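Local coordinates for protein cytidylyltransferase (Leptospira borgpetersenii serovar Hardjo-bovis, PDB 6OEW) that probably transfers a nucleotidyl group, most likely cytidylyl, onto a substrate with the help of a bound metal ion, as cytidylyltransferases of the GT-A clan do, at residues 14-19 with 88-93; 190-195 with 227-232. One frame throughout, in Å; residues are numbered along the deposited sequence.

Contact 1 (14-19 with 88-93); sequences LIQARM and QRYLDA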
loop_
_atom_site.group_PDB
_atom_site.type_symbol
_atom_site.label_atom_id
_atom_site.label_comp_id
_atom_site.label_asym_id
_atom_site.label_seq_id
_atom_site.Cartn_x
_atom_site.Cartn_y
_atom_site.Cartn_z
ATOM N N LEU A 14 -0.754 -6.449 -4.802
ATOM C CA LEU A 14 -2.209 -6.406 -4.845
ATOM C C LEU A 14 -2.647 -5.165 -4.080
ATOM O O LEU A 14 -2.533 -5.116 -2.849
ATOM C CB LEU A 14 -2.813 -7.674 -4.245
ATOM C CG LEU A 14 -2.379 -8.996 -4.856
ATOM C CD1 LEU A 14 -3.333 -10.080 -4.401
ATOM C CD2 LEU A 14 -2.310 -8.918 -6.379
ATOM N N ILE A 15 -3.126 -4.160 -4.814
ATOM C CA ILE A 15 -3.452 -2.854 -4.254
ATOM C C ILE A 15 -4.957 -2.745 -4.094
ATOM O O ILE A 15 -5.703 -2.733 -5.087
ATOM C CB ILE A 15 -2.946 -1.716 -5.150
ATOM C CG1 ILE A 15 -1.491 -1.953 -5.561
ATOM C CG2 ILE A 15 -3.119 -0.355 -4.450
ATOM C CD1 ILE A 15 -1.156 -1.151 -6.763
ATOM N N GLN A 16 -5.415 -2.601 -2.858
ATOM C CA GLN A 16 -6.833 -2.370 -2.627
ATOM C C GLN A 16 -7.139 -0.881 -2.739
ATOM O O GLN A 16 -6.443 -0.036 -2.160
ATOM C CB GLN A 16 -7.268 -2.922 -1.267
ATOM C CG GLN A 16 -6.520 -2.335 -0.092
ATOM C CD GLN A 16 -7.118 -2.767 1.232
ATOM O OE1 GLN A 16 -6.729 -3.779 1.799
ATOM N NE2 GLN A 16 -8.086 -1.991 1.724
ATOM N N ALA A 17 -8.159 -0.555 -3.524
ATOM C CA ALA A 17 -8.519 0.843 -3.723
ATOM C C ALA A 17 -9.989 0.900 -4.076
ATOM O O ALA A 17 -10.506 0.003 -4.744
ATOM C CB ALA A 17 -7.707 1.502 -4.844
ATOM N N ARG A 18 -10.666 1.949 -3.609
ATOM C CA ARG A 18 -12.070 2.140 -3.943
ATOM C C ARG A 18 -12.418 3.617 -3.840
ATOM O O ARG A 18 -11.791 4.371 -3.088
ATOM C CB ARG A 18 -13.014 1.337 -3.029
ATOM C CG ARG A 18 -13.065 1.875 -1.605
ATOM C CD ARG A 18 -13.899 0.976 -0.707
ATOM N NE ARG A 18 -15.316 1.002 -1.071
ATOM C CZ ARG A 18 -16.279 0.383 -0.393
ATOM N NH1 ARG A 18 -15.981 -0.332 0.684
ATOM N NH2 ARG A 18 -17.547 0.480 -0.798
ATOM N N MET A 19 -13.438 4.011 -4.612
ATOM C CA MET A 19 -13.912 5.391 -4.589
ATOM C C MET A 19 -14.639 5.688 -3.287
ATOM O O MET A 19 -14.452 6.756 -2.694
ATOM C CB MET A 19 -14.834 5.652 -5.791
ATOM C CG MET A 19 -14.072 5.705 -7.144
ATOM S SD MET A 19 -13.049 7.193 -7.304
ATOM C CE MET A 19 -14.378 8.399 -7.627
ATOM N N GLN A 88 -11.645 -11.939 1.661
ATOM C CA GLN A 88 -12.185 -12.632 0.493
ATOM C C GLN A 88 -11.708 -11.981 -0.797
ATOM O O GLN A 88 -11.390 -12.684 -1.764
ATOM C CB GLN A 88 -13.715 -12.670 0.519
ATOM C CG GLN A 88 -14.303 -13.474 -0.663
ATOM C CD GLN A 88 -15.794 -13.203 -0.923
ATOM O OE1 GLN A 88 -16.166 -12.271 -1.656
ATOM N NE2 GLN A 88 -16.649 -14.031 -0.332
ATOM N N ARG A 89 -11.675 -10.648 -0.847
ATOM C CA ARG A 89 -11.216 -9.976 -2.062
ATOM C C ARG A 89 -9.767 -10.340 -2.378
ATOM O O ARG A 89 -9.426 -10.601 -3.543
ATOM C CB ARG A 89 -11.356 -8.461 -1.931
ATOM C CG ARG A 89 -11.397 -7.746 -3.287
ATOM C CD ARG A 89 -11.090 -6.245 -3.196
ATOM N NE ARG A 89 -12.063 -5.549 -2.351
ATOM C CZ ARG A 89 -11.936 -4.278 -1.985
ATOM N NH1 ARG A 89 -10.883 -3.562 -2.411
ATOM N NH2 ARG A 89 -12.870 -3.721 -1.206
ATOM N N TYR A 90 -8.898 -10.361 -1.356
ATOM C CA TYR A 90 -7.491 -10.699 -1.589
ATOM C C TYR A 90 -7.320 -12.179 -1.882
ATOM O O TYR A 90 -6.459 -12.568 -2.683
ATOM C CB TYR A 90 -6.632 -10.320 -0.387
ATOM C CG TYR A 90 -6.059 -8.945 -0.495
ATOM C CD1 TYR A 90 -6.842 -7.831 -0.204
ATOM C CD2 TYR A 90 -4.741 -8.748 -0.909
ATOM C CE1 TYR A 90 -6.333 -6.558 -0.312
ATOM C CE2 TYR A 90 -4.219 -7.477 -1.022
ATOM C CZ TYR A 90 -5.029 -6.387 -0.729
ATOM O OH TYR A 90 -4.504 -5.119 -0.847
ATOM N N LEU A 91 -8.102 -13.028 -1.217
ATOM C CA LEU A 91 -7.978 -14.460 -1.464
ATOM C C LEU A 91 -8.476 -14.800 -2.867
ATOM O O LEU A 91 -7.830 -15.559 -3.598
ATOM C CB LEU A 91 -8.734 -15.242 -0.387
ATOM C CG LEU A 91 -8.521 -16.747 -0.302
ATOM C CD1 LEU A 91 -7.042 -17.073 -0.256
ATOM C CD2 LEU A 91 -9.231 -17.311 0.909
ATOM N N ASP A 92 -9.611 -14.217 -3.273
ATOM C CA ASP A 92 -10.100 -14.395 -4.641
ATOM C C ASP A 92 -9.039 -13.965 -5.663
ATOM O O ASP A 92 -8.735 -14.696 -6.618
ATOM C CB ASP A 92 -11.375 -13.572 -4.866
ATOM C CG ASP A 92 -12.637 -14.167 -4.225
ATOM O OD1 ASP A 92 -12.631 -15.299 -3.724
ATOM O OD2 ASP A 92 -13.667 -13.444 -4.228
ATOM N N ALA A 93 -8.474 -12.770 -5.477
ATOM C CA ALA A 93 -7.504 -12.247 -6.430
ATOM C C ALA A 93 -6.250 -13.112 -6.473
ATOM O O ALA A 93 -5.741 -13.423 -7.557
ATOM C CB ALA A 93 -7.135 -10.809 -6.072
#
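With chi1 at -92°, away from a staggered value, Tyr90 carries its ring past Leu14 and Gln16 until the phenol oxygen reaches the strand backbone; the chi1 of Gln16, 58°, stands CG between the backbone N and the carbonyl carbon and sets the extended chain at about a right angle to the tyrosine side chain. The phenol donates a hydrogen bond to the strand, Tyr90 OH to Leu14 O at 2.8 Å. The donor sits 46° above the carbonyl plane, and Leu14 O itself lies at the edge of the ring. Tyr90 OH is also 3.3 Å from Gln16 N. Leu14 and Tyr90 run past each other in opposite directions, CB of Leu14 lying 3.5 Å from Tyr90 CE2, while Leu14 CD1 reaches Ala93 CB at 4.2 Å. The helix 86-96 here covers one side of the inner strand 11-16, between strands 54-59 and 101-106, in the alpha/beta nucleotide-binding core of the GT-A fold; the axes of strand 14-16 and helix 88-93 approach to 10.2 Å and run roughly antiparallel. On the other side of the strand, Ile15 packs on helix 37-45. Gln16 OE1 comes to 3.5 Å from Tyr90 CE1 and accepts a hydrogen bond from Arg104. Arg89 bends at chi3 and places NH1 3.8 Å from Gln16 CB; its NE is hydrogen-bonded to Ser82 O.

Contact 2 (190-195 with 227-232); sequences NERDDS and LIEVIK. With EDO (1,2-ethanediol), chain E.
Arg192 reaches out from the loop 190-195 toward helix 224-233 and forms the centre of a salt-bridge network with Glu229 and Asp194, tying the segment after strand 185-187 to a helix near the C-terminal end of the chain. Its guanidinium addresses Glu229 end-on: NH2 donates to Glu229 OE2 at 2.9 Å (151° at the hydrogen) and NH1 to the same oxygen at 3.3 Å (135°). OE2 lies close to the guanidinium plane, whereas the carboxylate is turned 34° from it. Both nitrogens come from the same carboxylate face, NH2 from above its plane, NH1 nearly along the C-O bond. Glu229 comes within range by bending at chi2. Lys232 slides by in the opposite direction and lays CE over one guanidinium face, 3.6 Å from Arg192 CZ; its NZ is hydrogen-bonded to Tyr197 OH. Oblique to the group, Ile228 CG2 approaches Arg192 NH2 at 3.3 Å. Asp194 comes at Ile228 from the opposite direction, OD2 touching CG1 at 3.7 Å. Within the loop, Asp193 OD1 accepts from Ser195 N in an Asx turn, and also from Ser195 OG. On the loop's own side of the network, Arg192 NE pairs with Asp194 OD1 at 3.3 Å.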
loop_
_atom_site.group_PDB
_atom_site.type_symbol
_atom_site.label_atom_id
_atom_site.label_comp_id
_atom_site.label_asym_id
_atom_site.label_seq_id
_atom_site.Cartn_x
_atom_site.Cartn_y
_atom_site.Cartn_z
ATOM N N ASN A 190 12.866 1.351 9.276
ATOM C CA ASN A 190 13.552 2.469 8.645
ATOM C C ASN A 190 14.888 2.715 9.355
ATOM O O ASN A 190 15.108 2.280 10.485
ATOM C CB ASN A 190 12.655 3.711 8.704
ATOM C CG ASN A 190 13.137 4.861 7.824
ATOM O OD1 ASN A 190 13.995 4.705 6.942
ATOM N ND2 ASN A 190 12.561 6.042 8.064
ATOM N N GLU A 191 15.787 3.435 8.690
ATOM C CA GLU A 191 17.088 3.681 9.308
ATOM C C GLU A 191 16.998 4.697 10.443
ATOM O O GLU A 191 17.862 4.721 11.326
ATOM C CB GLU A 191 18.076 4.163 8.258
ATOM C CG GLU A 191 17.488 5.283 7.423
ATOM C CD GLU A 191 18.432 5.737 6.345
ATOM O OE1 GLU A 191 19.642 5.453 6.472
ATOM O OE2 GLU A 191 17.958 6.365 5.370
ATOM N N ARG A 192 15.989 5.557 10.421
ATOM C CA ARG A 192 15.737 6.516 11.483
ATOM C C ARG A 192 14.233 6.541 11.704
ATOM O O ARG A 192 13.473 5.881 10.985
ATOM C CB ARG A 192 16.270 7.912 11.133
ATOM C CG ARG A 192 15.599 8.534 9.917
ATOM C CD ARG A 192 16.299 9.817 9.485
ATOM N NE ARG A 192 15.843 10.267 8.169
ATOM C CZ ARG A 192 16.390 11.273 7.486
ATOM N NH1 ARG A 192 17.419 11.950 7.993
ATOM N NH2 ARG A 192 15.916 11.601 6.289
ATOM N N ASP A 193 13.787 7.291 12.705
ATOM C CA ASP A 193 12.354 7.299 13.024
ATOM C C ASP A 193 11.693 8.488 12.322
ATOM O O ASP A 193 11.814 9.631 12.761
ATOM C CB ASP A 193 12.141 7.328 14.536
ATOM C CG ASP A 193 10.668 7.185 14.926
ATOM O OD1 ASP A 193 9.813 7.146 14.019
ATOM O OD2 ASP A 193 10.364 7.104 16.135
ATOM N N ASP A 194 10.996 8.209 11.217
ATOM C CA ASP A 194 10.264 9.202 10.440
ATOM C C ASP A 194 8.764 9.144 10.673
ATOM O O ASP A 194 8.007 9.736 9.890
ATOM C CB ASP A 194 10.495 9.021 8.941
ATOM C CG ASP A 194 11.929 9.278 8.516
ATOM O OD1 ASP A 194 12.688 9.971 9.224
ATOM O OD2 ASP A 194 12.276 8.795 7.427
ATOM N N SER A 195 8.312 8.429 11.698
ATOM C CA SER A 195 6.877 8.223 11.870
ATOM C C SER A 195 6.119 9.525 12.107
ATOM O O SER A 195 4.887 9.550 11.945
ATOM C CB SER A 195 6.629 7.283 13.036
ATOM O OG SER A 195 7.269 7.793 14.195
ATOM N N LEU A 227 12.576 12.233 -0.509
ATOM C CA LEU A 227 11.354 12.916 -0.097
ATOM C C LEU A 227 11.469 13.452 1.324
ATOM O O LEU A 227 11.085 14.596 1.600
ATOM C CB LEU A 227 10.179 11.941 -0.216
ATOM C CG LEU A 227 8.788 12.394 0.235
ATOM C CD1 LEU A 227 8.316 13.566 -0.607
ATOM C CD2 LEU A 227 7.781 11.240 0.154
ATOM N N ILE A 228 11.973 12.631 2.244
ATOM C CA ILE A 228 12.161 13.094 3.615
ATOM C C ILE A 228 13.187 14.217 3.669
ATOM O O ILE A 228 13.033 15.176 4.433
ATOM C CB ILE A 228 12.556 11.923 4.531
ATOM C CG1 ILE A 228 11.530 10.790 4.418
ATOM C CG2 ILE A 228 12.699 12.400 5.975
ATOM C CD1 ILE A 228 10.103 11.218 4.729
ATOM N N GLU A 229 14.254 14.127 2.864
ATOM C CA GLU A 229 15.259 15.188 2.884
ATOM C C GLU A 229 14.693 16.500 2.362
ATOM O O GLU A 229 15.020 17.569 2.883
ATOM C CB GLU A 229 16.495 14.773 2.085
ATOM C CG GLU A 229 17.355 13.739 2.797
ATOM C CD GLU A 229 17.825 14.202 4.173
ATOM O OE1 GLU A 229 18.083 15.415 4.352
ATOM O OE2 GLU A 229 17.928 13.350 5.081
ATOM N N VAL A 230 13.823 16.441 1.353
ATOM C CA VAL A 230 13.196 17.660 0.845
ATOM C C VAL A 230 12.241 18.255 1.881
ATOM O O VAL A 230 12.192 19.478 2.063
ATOM C CB VAL A 230 12.489 17.374 -0.496
ATOM C CG1 VAL A 230 11.411 18.399 -0.770
ATOM C CG2 VAL A 230 13.499 17.386 -1.627
ATOM N N ILE A 231 11.468 17.408 2.568
ATOM C CA ILE A 231 10.604 17.873 3.655
ATOM C C ILE A 231 11.436 18.488 4.776
ATOM O O ILE A 231 11.077 19.532 5.342
ATOM C CB ILE A 231 9.725 16.717 4.177
ATOM C CG1 ILE A 231 8.704 16.266 3.124
ATOM C CG2 ILE A 231 9.028 17.121 5.470
ATOM C CD1 ILE A 231 8.028 14.913 3.420
ATOM N N LYS A 232 12.577 17.870 5.103
ATOM C CA LYS A 232 13.425 18.441 6.142
ATOM C C LYS A 232 13.997 19.793 5.725
ATOM O O LYS A 232 14.167 20.678 6.575
ATOM C CB LYS A 232 14.546 17.464 6.511
ATOM C CG LYS A 232 14.034 16.262 7.305
ATOM C CD LYS A 232 15.177 15.423 7.891
ATOM C CE LYS A 232 14.648 14.203 8.663
ATOM N NZ LYS A 232 13.747 14.554 9.807
HETATM C C1 EDO E . 15.127 3.622 13.786
HETATM O O1 EDO E . 15.589 4.602 14.720
HETATM C C2 EDO E . 14.756 2.340 14.525
HETATM O O2 EDO E . 15.187 1.228 13.734
#

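Contacts 1 and 2 occur in series along the chain and fall on opposite sides of its centre: their own centres are 29 Å apart and their nearest atoms about 17 Å, so they do not touch. All four segments nonetheless belong to the same cytidylyltransferase fold. Their relation to the metal site differs. In contact 1 the side chain of Gln16 lies about 7 Å from a bound magnesium ion and, measured separately, about 7 Å from the side chain of Asp108, a residue that binds magnesium in this protein. Contact 2 lies away from that site, and the 1,2-ethanediol beside its loop, weakly bonded to Asn190 O, probably came from the crystallisation liquor. Contact 1 is buried, contact 2 partly so.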